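Local coordinates for lipoprotein (Paraburkholderia phytofirmans, PDB 5T11) that forms a periplasmic dodecamer and probably guides Pel polysaccharide during export across the outer membrane, at residues R8-P13 with V126-G131; P13-G18 with G50-V55; R89-G94 with E116-S121. The protein carries 1 engineered substitution. One frame throughout, in Å; residues are numbered along the deposited sequence.

Interaction 1: residues R8-P13 with V126-G131; sequences RQTSGP and VWSATG
Thr10 and Ser128 meet through backbone and side chain together, a good example of a hydroxyl taking over the task of a carbonyl. Thr10 N donates to Ser128 O at 3.0 Å, while Ser128 N returns a bond to Thr10 OG1 at 3.1 Å. The hydroxyl reaches that amide because it occupies the crowded position between its own N and carbonyl carbon (chi1 70°), which leaves Thr10 CG2 to lie 3.5 Å from Ser128 OG. Displaced from the pairing, Thr10 O instead accepts a hydrogen bond from a water at 2.6 Å; the same water accepts from Trp127 NE1 at 3.3 Å, lying in the plane of the indole at its edge. Just before this point the contact is a regular antiparallel one: strand 5-9, at one edge of this chain's mixed sheet, pairs with strand 125-134 through two Arg8–Thr130 backbone bonds. Gln9 and Ala129 share the face that carries the C-terminal tail, CG of the glutamine resting 3.5 Å from CB of the alanine, and Gln9 NE2 bonds to Val152 O. Farther on, Val126 and Trp127 form a classic beta bulge opposite Leu117. Gly12 CA sits at the indole edge, 3.8 Å from Trp127 CD1, and the Pro13 ring meets Val126 at about a right angle, Pro13 CD lying 4.0 Å from Val126 CG2. Thr130 OG1 is hydrogen-bonded to Asn45 of a neighbouring subunit.

Interaction 2: residues P13-G18 with G50-V55; sequences PALARG and GGIADV
A Schellman motif ends helix 35-49 at Gly51, and the chain leaving it meets the loop 13-18 where Arg17 touches Gly51 and Ala53. With a positive phi of 100°, Gly51 adopts a backbone shape suited to glycine, and its carbonyl oxygen is left facing the arginine: Arg17 CG lies 3.2 Å from Gly51 O, and Arg17 CA makes a C-H...O contact with the same oxygen at 3.5 Å. Only the root of the arginine takes part, since the guanidinium extends clear of the segment 50-55. Two residues past Gly51, Ala53 N donates to Arg17 O at 3.1 Å, an almost straight bond (174° at the hydrogen) that uses an in-plane lone pair. A water that accepts from Asp54 N at 2.9 Å also lies 2.8 Å from Arg17 O, so the carbonyl is approached by two partners. Beneath this polar seam the two buried side chains, Leu15 and Ile52, cross at about a right angle, CD2 of the leucine 3.7 Å from CD1 of the isoleucine. Because Ile52 CG1 stands anti to its carbonyl carbon and chi2 (-68°) folds the chain, Ile52 CD1 turns to the loop, coming within 3.6 Å of Ala16 O. The C-terminal tail runs alongside both segments, with backbone hydrogen bonds from Leu15 to Arg159 and from Gly50 to Ala158. Asp54, in a salt bridge with Lys20 and joined to Val21 by a backbone hydrogen bond, then leads into strand 55-57, completing a beta-alpha-beta crossover whose parallel strands 21-28 and 55-57 are joined by helix 35-49.

Interaction 3: residues R89-G94 with E116-S121; sequences RYVLSG and ELIDVS
Tyr90 and Leu117 form the tightly packed part of this contact, on the face they share with Leu92. With CG anti to its backbone N (chi1 -170°) and chi2 near 71°, Leu117 sets CD2 over the phenol ring in a CH-pi contact, 4.2 Å from the centroid of the Tyr90 ring and 23° off its normal. The second methyl, Leu117 CD1, packs against the root of the tyrosine, 3.6 Å from Tyr90 CB. The opposite face of the ring carries Arg89 CG near its rim, and Ile118 O meets the edge in plane, so the phenol is bounded on three sides. Behind these side chains stand the two arms of an antiparallel hairpin, strands 90-99 and 109-119, in which Val91–Ile118 and Ser93–Glu116 are the hydrogen-bonded pairs; the shortest of their backbone bonds runs from Ile118 N to Val91 O, 2.7 Å. On the reverse face Val91 and Ile118 lie side by side against helix 78-85, and Val91 CG2 meets Val120 CG2 at 3.9 Å. Toward the end of strand 109-119 the contact turns polar and watery. Val120 N still bonds to Arg89 O at 3.1 Å, but approaches from above the carbonyl plane. A water donates both to that oxygen and to Asp119 OD1, the latter at 2.6 Å. The same carboxylate oxygen receives Ser121 OG at 2.6 Å, on its syn side but tilted out of the carboxylate plane, while the bond from Ser121 N is weak. Exposed Arg89 spends its guanidinium on a salt bridge with Asp19.

How the interactions relate
From the N terminus, interaction 1 closes the widest loop, joining the first strand and its exit to strand 125-134 across more than a hundred residues. Interactions 2 and 3 both lie within that span and follow one another in series: interaction 2 ties the loop before strand 21-28 to the end of helix 35-49, and interaction 3 closes the hairpin of strands 90-99 and 109-119. Pro13 belongs to interactions 1 and 2 and also packs against Tyr90 of interaction 3, while Leu15 touches Leu117. Backbone bonds between Leu117 and the bulge at Val126 and Trp127 put interactions 1 and 3 side by side in one mixed sheet.

Interaction 1: residues R8-P13 with V126-G131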
ATOM      1  N   ARG B   8      41.916  -9.877  10.104  1.00 60.53           N
ATOM      2  CA  ARG B   8      43.263  -9.750   9.558  1.00 60.44           C
ATOM      3  C   ARG B   8      43.889  -8.491  10.141  1.00 59.32           C
ATOM      4  O   ARG B   8      43.340  -7.397   9.976  1.00 56.92           O
ATOM      5  CB  ARG B   8      43.232  -9.695   8.027  1.00 68.54           C
ATOM      6  CG  ARG B   8      42.571 -10.911   7.377  1.00 84.67           C
ATOM      7  CD  ARG B   8      42.199 -10.652   5.914  1.00 94.55           C
ATOM      8  NE  ARG B   8      43.367 -10.251   5.137  1.00 99.39           N
ATOM      9  CZ  ARG B   8      44.134 -11.087   4.444  1.00 94.31           C
ATOM     10  NH1 ARG B   8      43.851 -12.388   4.419  1.00 89.04           N
ATOM     11  NH2 ARG B   8      45.181 -10.617   3.777  1.00 91.10           N
ATOM     12  N   GLN B   9      45.023  -8.650  10.833  1.00 59.78           N
ATOM     13  CA  GLN B   9      45.746  -7.555  11.475  1.00 59.68           C
ATOM     14  C   GLN B   9      47.190  -7.547  11.006  1.00 70.62           C
ATOM     15  O   GLN B   9      47.869  -8.576  11.078  1.00 66.79           O
ATOM     16  CB  GLN B   9      45.731  -7.684  13.003  1.00 59.16           C
ATOM     17  CG  GLN B   9      44.352  -7.791  13.627  1.00 68.32           C
ATOM     18  CD  GLN B   9      44.296  -8.861  14.685  1.00 71.75           C
ATOM     19  OE1 GLN B   9      45.134  -9.769  14.704  1.00 60.09           O
ATOM     20  NE2 GLN B   9      43.324  -8.753  15.591  1.00 55.87           N
ATOM     21  N   THR B  10      47.667  -6.386  10.561  1.00 53.96           N
ATOM     22  CA  THR B  10      49.094  -6.205  10.326  1.00 61.15           C
ATOM     23  C   THR B  10      49.861  -6.280  11.649  1.00 58.58           C
ATOM     24  O   THR B  10      49.293  -6.470  12.729  1.00 53.72           O
ATOM     25  CB  THR B  10      49.358  -4.864   9.646  1.00 61.02           C
ATOM     26  OG1 THR B  10      49.110  -3.801  10.578  1.00 53.21           O
ATOM     27  CG2 THR B  10      48.444  -4.694   8.445  1.00 59.60           C
ATOM     28  N   SER B  11      51.177  -6.122  11.565  1.00 64.26           N
ATOM     29  CA  SER B  11      51.945  -5.930  12.781  1.00 69.71           C
ATOM     30  C   SER B  11      51.900  -4.459  13.184  1.00 72.39           C
ATOM     31  O   SER B  11      51.539  -3.581  12.393  1.00 68.24           O
ATOM     32  CB  SER B  11      53.388  -6.377  12.590  1.00 73.26           C
ATOM     33  OG  SER B  11      54.075  -5.462  11.762  1.00 72.47           O
ATOM     34  N   GLY B  12      52.273  -4.194  14.430  1.00 77.46           N
ATOM     35  CA  GLY B  12      52.217  -2.846  14.946  1.00 80.14           C
ATOM     36  C   GLY B  12      53.037  -2.665  16.206  1.00 83.03           C
ATOM     37  O   GLY B  12      53.484  -3.635  16.825  1.00 78.73           O
ATOM     38  N   PRO B  13      53.226  -1.415  16.626  1.00 83.84           N
ATOM     39  CA  PRO B  13      54.042  -1.155  17.814  1.00 82.90           C
ATOM     40  C   PRO B  13      53.348  -1.655  19.069  1.00 74.50           C
ATOM     41  O   PRO B  13      52.128  -1.817  19.119  1.00 73.11           O
ATOM     42  CB  PRO B  13      54.174   0.372  17.825  1.00 83.91           C
ATOM     43  CG  PRO B  13      52.904   0.840  17.207  1.00 86.44           C
ATOM     44  CD  PRO B  13      52.521  -0.203  16.168  1.00 86.36           C
ATOM     45  N   VAL B 126      50.651   3.041  11.228  1.00 53.36           N
ATOM     46  CA  VAL B 126      51.589   2.109  11.851  1.00 49.99           C
ATOM     47  C   VAL B 126      50.947   0.765  12.159  1.00 46.37           C
ATOM     48  O   VAL B 126      51.662  -0.183  12.525  1.00 49.39           O
ATOM     49  CB  VAL B 126      52.215   2.706  13.132  1.00 55.87           C
ATOM     50  CG1 VAL B 126      53.016   3.980  12.805  1.00 56.86           C
ATOM     51  CG2 VAL B 126      51.147   2.976  14.189  1.00 50.13           C
ATOM     52  N   TRP B 127      49.635   0.640  11.991  1.00 43.37           N
ATOM     53  CA  TRP B 127      48.918  -0.599  12.259  1.00 46.45           C
ATOM     54  C   TRP B 127      47.539  -0.471  11.638  1.00 41.30           C
ATOM     55  O   TRP B 127      46.971   0.627  11.592  1.00 41.93           O
ATOM     56  CB  TRP B 127      48.816  -0.862  13.771  1.00 45.26           C
ATOM     57  CG  TRP B 127      48.008  -2.059  14.180  1.00 43.66           C
ATOM     58  CD1 TRP B 127      48.480  -3.306  14.465  1.00 46.75           C
ATOM     59  CD2 TRP B 127      46.585  -2.109  14.384  1.00 49.31           C
ATOM     60  NE1 TRP B 127      47.444  -4.135  14.820  1.00 49.54           N
ATOM     61  CE2 TRP B 127      46.268  -3.424  14.785  1.00 42.10           C
ATOM     62  CE3 TRP B 127      45.555  -1.169  14.270  1.00 44.18           C
ATOM     63  CZ2 TRP B 127      44.960  -3.830  15.057  1.00 47.81           C
ATOM     64  CZ3 TRP B 127      44.245  -1.572  14.540  1.00 44.02           C
ATOM     65  CH2 TRP B 127      43.961  -2.891  14.927  1.00 42.14           C
ATOM     66  N   SER B 128      47.012  -1.593  11.154  1.00 43.78           N
ATOM     67  CA  SER B 128      45.664  -1.586  10.600  1.00 45.29           C
ATOM     68  C   SER B 128      45.116  -3.001  10.659  1.00 50.14           C
ATOM     69  O   SER B 128      45.866  -3.974  10.814  1.00 43.53           O
ATOM     70  CB  SER B 128      45.644  -1.049   9.162  1.00 48.36           C
ATOM     71  OG  SER B 128      46.492  -1.810   8.306  1.00 51.32           O
ATOM     72  N   ALA B 129      43.794  -3.105  10.527  1.00 41.62           N
ATOM     73  CA  ALA B 129      43.140  -4.402  10.617  1.00 39.91           C
ATOM     74  C   ALA B 129      41.724  -4.308  10.070  1.00 40.12           C
ATOM     75  O   ALA B 129      41.138  -3.225   9.971  1.00 37.87           O
ATOM     76  CB  ALA B 129      43.113  -4.932  12.055  1.00 38.19           C
ATOM     77  N   THR B 130      41.196  -5.473   9.714  1.00 35.31           N
ATOM     78  CA  THR B 130      39.858  -5.668   9.177  1.00 40.66           C
ATOM     79  C   THR B 130      39.228  -6.855   9.890  1.00 44.17           C
ATOM     80  O   THR B 130      39.888  -7.885  10.108  1.00 41.74           O
ATOM     81  CB  THR B 130      39.889  -5.932   7.661  1.00 48.48           C
ATOM     82  OG1 THR B 130      40.595  -4.870   6.997  1.00 47.29           O
ATOM     83  CG2 THR B 130      38.461  -6.037   7.090  1.00 45.28           C
ATOM     84  N   GLY B 131      37.955  -6.703  10.268  1.00 38.93           N
ATOM     85  CA  GLY B 131      37.252  -7.784  10.933  1.00 36.59           C
ATOM     86  C   GLY B 131      35.819  -7.873  10.446  1.00 42.02           C
ATOM     87  O   GLY B 131      35.195  -6.838  10.181  1.00 37.94           O
TER
HETATM   88  O   HOH W   1      48.667  -7.134  15.202  1.00 48.77           O

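Interaction 2: residues P13-G18 with G50-V55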
ATOM      1  N   PRO B  13      53.226  -1.415  16.626  1.00 83.84           N
ATOM      2  CA  PRO B  13      54.042  -1.155  17.814  1.00 82.90           C
ATOM      3  C   PRO B  13      53.348  -1.655  19.069  1.00 74.50           C
ATOM      4  O   PRO B  13      52.128  -1.817  19.119  1.00 73.11           O
ATOM      5  CB  PRO B  13      54.174   0.372  17.825  1.00 83.91           C
ATOM      6  CG  PRO B  13      52.904   0.840  17.207  1.00 86.44           C
ATOM      7  CD  PRO B  13      52.521  -0.203  16.168  1.00 86.36           C
ATOM      8  N   ALA B  14      54.149  -1.923  20.090  1.00 75.69           N
ATOM      9  CA  ALA B  14      53.600  -2.255  21.393  1.00 65.60           C
ATOM     10  C   ALA B  14      53.112  -0.967  22.038  1.00 63.71           C
ATOM     11  O   ALA B  14      53.893  -0.030  22.230  1.00 65.49           O
ATOM     12  CB  ALA B  14      54.649  -2.947  22.262  1.00 70.08           C
ATOM     13  N   LEU B  15      51.824  -0.896  22.338  1.00 60.41           N
ATOM     14  CA  LEU B  15      51.315   0.279  23.024  1.00 71.78           C
ATOM     15  C   LEU B  15      51.664   0.210  24.504  1.00 75.33           C
ATOM     16  O   LEU B  15      51.794  -0.871  25.088  1.00 69.14           O
ATOM     17  CB  LEU B  15      49.805   0.412  22.849  1.00 55.33           C
ATOM     18  CG  LEU B  15      49.301   1.126  21.591  1.00 62.66           C
ATOM     19  CD1 LEU B  15      49.789   0.463  20.328  1.00 58.71           C
ATOM     20  CD2 LEU B  15      47.778   1.172  21.582  1.00 59.48           C
ATOM     21  N   ALA B  16      51.833   1.383  25.103  1.00 77.56           N
ATOM     22  CA  ALA B  16      52.041   1.509  26.534  1.00 73.48           C
ATOM     23  C   ALA B  16      50.817   2.152  27.177  1.00 63.59           C
ATOM     24  O   ALA B  16      50.028   2.832  26.516  1.00 58.65           O
ATOM     25  CB  ALA B  16      53.299   2.332  26.837  1.00 66.38           C
ATOM     26  N   ARG B  17      50.682   1.922  28.489  1.00 64.79           N
ATOM     27  CA  ARG B  17      49.589   2.503  29.266  1.00 69.87           C
ATOM     28  C   ARG B  17      49.460   4.006  29.038  1.00 71.98           C
ATOM     29  O   ARG B  17      48.350   4.521  28.867  1.00 71.37           O
ATOM     30  CB  ARG B  17      49.800   2.217  30.757  1.00 74.80           C
ATOM     31  CG  ARG B  17      49.323   0.847  31.215  1.00 80.27           C
ATOM     32  CD  ARG B  17      49.774   0.552  32.631  1.00 89.38           C
ATOM     33  NE  ARG B  17      51.186   0.183  32.676  1.00 99.55           N
ATOM     34  CZ  ARG B  17      51.924   0.133  33.784  1.00103.09           C
ATOM     35  NH1 ARG B  17      51.393   0.438  34.962  1.00105.88           N
ATOM     36  NH2 ARG B  17      53.201  -0.218  33.711  1.00102.24           N
ATOM     37  N   GLY B  18      50.583   4.721  29.016  1.00 62.49           N
ATOM     38  CA  GLY B  18      50.587   6.166  28.939  1.00 62.75           C
ATOM     39  C   GLY B  18      50.536   6.772  27.553  1.00 66.81           C
ATOM     40  O   GLY B  18      50.641   7.999  27.430  1.00 67.28           O
ATOM     41  N   GLY B  50      41.700  -2.574  27.320  1.00 41.74           N
ATOM     42  CA  GLY B  50      42.995  -3.125  26.994  1.00 46.67           C
ATOM     43  C   GLY B  50      44.174  -2.524  27.722  1.00 54.26           C
ATOM     44  O   GLY B  50      45.311  -2.926  27.462  1.00 53.84           O
ATOM     45  N   GLY B  51      43.952  -1.565  28.615  1.00 52.44           N
ATOM     46  CA  GLY B  51      45.018  -1.015  29.428  1.00 55.81           C
ATOM     47  C   GLY B  51      45.588   0.306  28.969  1.00 57.10           C
ATOM     48  O   GLY B  51      46.596   0.750  29.530  1.00 59.75           O
ATOM     49  N   ILE B  52      44.998   0.937  27.959  1.00 58.10           N
ATOM     50  CA  ILE B  52      45.369   2.298  27.593  1.00 61.56           C
ATOM     51  C   ILE B  52      44.589   3.252  28.499  1.00 62.41           C
ATOM     52  O   ILE B  52      43.357   3.206  28.543  1.00 59.41           O
ATOM     53  CB  ILE B  52      45.082   2.571  26.107  1.00 59.36           C
ATOM     54  CG1 ILE B  52      45.556   1.405  25.232  1.00 52.30           C
ATOM     55  CG2 ILE B  52      45.750   3.856  25.660  1.00 58.55           C
ATOM     56  CD1 ILE B  52      47.035   1.250  25.178  1.00 60.86           C
ATOM     57  N   ALA B  53      45.306   4.119  29.226  1.00 59.46           N
ATOM     58  CA  ALA B  53      44.671   4.961  30.241  1.00 60.74           C
ATOM     59  C   ALA B  53      43.921   6.144  29.627  1.00 61.96           C
ATOM     60  O   ALA B  53      42.730   6.337  29.895  1.00 69.52           O
ATOM     61  CB  ALA B  53      45.721   5.451  31.253  1.00 65.47           C
ATOM     62  N   ASP B  54      44.597   6.949  28.803  1.00 58.96           N
ATOM     63  CA  ASP B  54      44.032   8.188  28.262  1.00 54.19           C
ATOM     64  C   ASP B  54      43.589   7.938  26.825  1.00 54.40           C
ATOM     65  O   ASP B  54      44.414   7.916  25.906  1.00 55.03           O
ATOM     66  CB  ASP B  54      45.050   9.322  28.340  1.00 56.89           C
ATOM     67  CG  ASP B  54      44.461  10.673  27.974  1.00 72.53           C
ATOM     68  OD1 ASP B  54      43.277  10.740  27.574  1.00 65.97           O
ATOM     69  OD2 ASP B  54      45.191  11.681  28.084  1.00 80.11           O
ATOM     70  N   VAL B  55      42.276   7.762  26.642  1.00 53.19           N
ATOM     71  CA  VAL B  55      41.649   7.546  25.340  1.00 51.27           C
ATOM     72  C   VAL B  55      40.462   8.495  25.229  1.00 48.37           C
ATOM     73  O   VAL B  55      39.596   8.503  26.109  1.00 47.31           O
ATOM     74  CB  VAL B  55      41.172   6.092  25.164  1.00 52.56           C
ATOM     75  CG1 VAL B  55      40.505   5.923  23.818  1.00 46.07           C
ATOM     76  CG2 VAL B  55      42.332   5.111  25.330  1.00 48.06           C
TER
HETATM   77  O   HOH W   2      47.230   6.696  27.560  1.00 48.49           O

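Interaction 3: residues R89-G94 with E116-S121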
ATOM      1  N   ARG B  89      49.388  10.637  21.083  1.00 55.93           N
ATOM      2  CA  ARG B  89      50.479  10.007  20.354  1.00 57.47           C
ATOM      3  C   ARG B  89      49.981   9.256  19.119  1.00 55.84           C
ATOM      4  O   ARG B  89      50.686   9.219  18.101  1.00 58.06           O
ATOM      5  CB  ARG B  89      51.262   9.072  21.279  1.00 57.53           C
ATOM      6  CG  ARG B  89      52.617   8.642  20.709  1.00 63.40           C
ATOM      7  CD  ARG B  89      53.367   7.761  21.688  1.00 70.85           C
ATOM      8  NE  ARG B  89      54.572   7.177  21.102  1.00 83.18           N
ATOM      9  CZ  ARG B  89      55.433   6.423  21.780  1.00 88.59           C
ATOM     10  NH1 ARG B  89      55.221   6.169  23.065  1.00 89.06           N
ATOM     11  NH2 ARG B  89      56.504   5.926  21.177  1.00 92.72           N
ATOM     12  N   TYR B  90      48.788   8.657  19.183  1.00 50.86           N
ATOM     13  CA  TYR B  90      48.204   7.938  18.049  1.00 48.23           C
ATOM     14  C   TYR B  90      46.747   8.335  17.844  1.00 55.76           C
ATOM     15  O   TYR B  90      46.061   8.769  18.773  1.00 57.84           O
ATOM     16  CB  TYR B  90      48.258   6.414  18.231  1.00 49.80           C
ATOM     17  CG  TYR B  90      49.632   5.840  18.460  1.00 54.63           C
ATOM     18  CD1 TYR B  90      50.527   5.689  17.407  1.00 58.95           C
ATOM     19  CD2 TYR B  90      50.034   5.435  19.725  1.00 57.86           C
ATOM     20  CE1 TYR B  90      51.787   5.161  17.611  1.00 64.38           C
ATOM     21  CE2 TYR B  90      51.293   4.901  19.939  1.00 60.02           C
ATOM     22  CZ  TYR B  90      52.168   4.767  18.875  1.00 63.91           C
ATOM     23  OH  TYR B  90      53.428   4.239  19.068  1.00 75.18           O
ATOM     24  N   VAL B  91      46.279   8.160  16.606  1.00 50.36           N
ATOM     25  CA  VAL B  91      44.876   8.318  16.243  1.00 47.47           C
ATOM     26  C   VAL B  91      44.362   6.973  15.742  1.00 50.34           C
ATOM     27  O   VAL B  91      45.015   6.324  14.913  1.00 51.64           O
ATOM     28  CB  VAL B  91      44.672   9.406  15.171  1.00 46.04           C
ATOM     29  CG1 VAL B  91      43.343   9.230  14.471  1.00 47.23           C
ATOM     30  CG2 VAL B  91      44.712  10.767  15.797  1.00 53.97           C
ATOM     31  N   LEU B  92      43.216   6.547  16.265  1.00 46.58           N
ATOM     32  CA  LEU B  92      42.505   5.382  15.761  1.00 39.89           C
ATOM     33  C   LEU B  92      41.358   5.885  14.896  1.00 46.50           C
ATOM     34  O   LEU B  92      40.510   6.650  15.368  1.00 44.33           O
ATOM     35  CB  LEU B  92      41.975   4.502  16.895  1.00 42.18           C
ATOM     36  CG  LEU B  92      41.251   3.246  16.378  1.00 42.85           C
ATOM     37  CD1 LEU B  92      42.262   2.197  15.951  1.00 40.86           C
ATOM     38  CD2 LEU B  92      40.233   2.657  17.374  1.00 36.00           C
ATOM     39  N   SER B  93      41.371   5.501  13.625  1.00 43.24           N
ATOM     40  CA  SER B  93      40.316   5.814  12.681  1.00 44.37           C
ATOM     41  C   SER B  93      39.875   4.508  12.025  1.00 41.62           C
ATOM     42  O   SER B  93      40.343   3.423  12.383  1.00 42.21           O
ATOM     43  CB  SER B  93      40.792   6.837  11.643  1.00 46.76           C
ATOM     44  OG  SER B  93      39.693   7.351  10.909  1.00 56.49           O
ATOM     45  N   GLY B  94      38.978   4.609  11.056  1.00 41.21           N
ATOM     46  CA  GLY B  94      38.529   3.426  10.344  1.00 40.98           C
ATOM     47  C   GLY B  94      37.194   3.679   9.665  1.00 37.79           C
ATOM     48  O   GLY B  94      36.820   4.824   9.412  1.00 37.78           O
ATOM     49  N   GLU B 116      42.513   1.777  11.405  1.00 44.02           N
ATOM     50  CA  GLU B 116      43.899   2.195  11.206  1.00 46.02           C
ATOM     51  C   GLU B 116      44.371   2.932  12.451  1.00 50.05           C
ATOM     52  O   GLU B 116      43.619   3.717  13.039  1.00 43.14           O
ATOM     53  CB  GLU B 116      44.085   3.135   9.986  1.00 45.97           C
ATOM     54  CG  GLU B 116      43.651   2.582   8.651  1.00 65.09           C
ATOM     55  CD  GLU B 116      42.177   2.833   8.367  1.00 73.56           C
ATOM     56  OE1 GLU B 116      41.666   3.910   8.748  1.00 80.61           O
ATOM     57  OE2 GLU B 116      41.533   1.948   7.765  1.00 71.28           O
ATOM     58  N   LEU B 117      45.617   2.689  12.845  1.00 50.11           N
ATOM     59  CA  LEU B 117      46.266   3.449  13.904  1.00 46.78           C
ATOM     60  C   LEU B 117      47.323   4.342  13.270  1.00 47.95           C
ATOM     61  O   LEU B 117      48.249   3.845  12.613  1.00 55.96           O
ATOM     62  CB  LEU B 117      46.892   2.528  14.951  1.00 53.38           C
ATOM     63  CG  LEU B 117      47.382   3.265  16.200  1.00 54.53           C
ATOM     64  CD1 LEU B 117      46.177   3.744  17.010  1.00 52.18           C
ATOM     65  CD2 LEU B 117      48.295   2.383  17.030  1.00 55.23           C
ATOM     66  N   ILE B 118      47.198   5.650  13.479  1.00 48.95           N
ATOM     67  CA  ILE B 118      48.053   6.638  12.829  1.00 53.65           C
ATOM     68  C   ILE B 118      48.989   7.266  13.858  1.00 59.10           C
ATOM     69  O   ILE B 118      48.555   7.658  14.948  1.00 56.31           O
ATOM     70  CB  ILE B 118      47.212   7.704  12.107  1.00 57.33           C
ATOM     71  CG1 ILE B 118      46.423   7.046  10.961  1.00 53.89           C
ATOM     72  CG2 ILE B 118      48.106   8.828  11.590  1.00 60.23           C
ATOM     73  CD1 ILE B 118      45.091   7.700  10.663  1.00 56.31           C
ATOM     74  N   ASP B 119      50.279   7.332  13.517  1.00 62.94           N
ATOM     75  CA  ASP B 119      51.279   8.064  14.291  1.00 65.35           C
ATOM     76  C   ASP B 119      51.028   9.557  14.110  1.00 67.41           C
ATOM     77  O   ASP B 119      51.126  10.075  12.993  1.00 68.48           O
ATOM     78  CB  ASP B 119      52.681   7.674  13.819  1.00 59.45           C
ATOM     79  CG  ASP B 119      53.806   8.294  14.657  1.00 76.43           C
ATOM     80  OD1 ASP B 119      53.700   9.461  15.089  1.00 78.46           O
ATOM     81  OD2 ASP B 119      54.827   7.602  14.870  1.00 77.41           O
ATOM     82  N   VAL B 120      50.705  10.259  15.202  1.00 47.18           N
ATOM     83  CA  VAL B 120      50.334  11.664  15.070  1.00 55.30           C
ATOM     84  C   VAL B 120      51.527  12.495  14.609  1.00 61.71           C
ATOM     85  O   VAL B 120      51.372  13.409  13.790  1.00 63.90           O
ATOM     86  CB  VAL B 120      49.726  12.190  16.392  1.00 60.42           C
ATOM     87  CG1 VAL B 120      49.481  13.686  16.319  1.00 55.94           C
ATOM     88  CG2 VAL B 120      48.398  11.482  16.686  1.00 53.50           C
ATOM     89  N   SER B 121      52.741  12.162  15.074  1.00 57.00           N
ATOM     90  CA  SER B 121      53.905  12.995  14.781  1.00 64.24           C
ATOM     91  C   SER B 121      54.269  13.017  13.296  1.00 61.79           C
ATOM     92  O   SER B 121      54.944  13.955  12.854  1.00 64.98           O
ATOM     93  CB  SER B 121      55.121  12.540  15.615  1.00 61.18           C
ATOM     94  OG  SER B 121      55.589  11.262  15.201  1.00 59.10           O
TER
HETATM   95  O   HOH W   3      53.321  10.083  17.535  1.00 57.76           O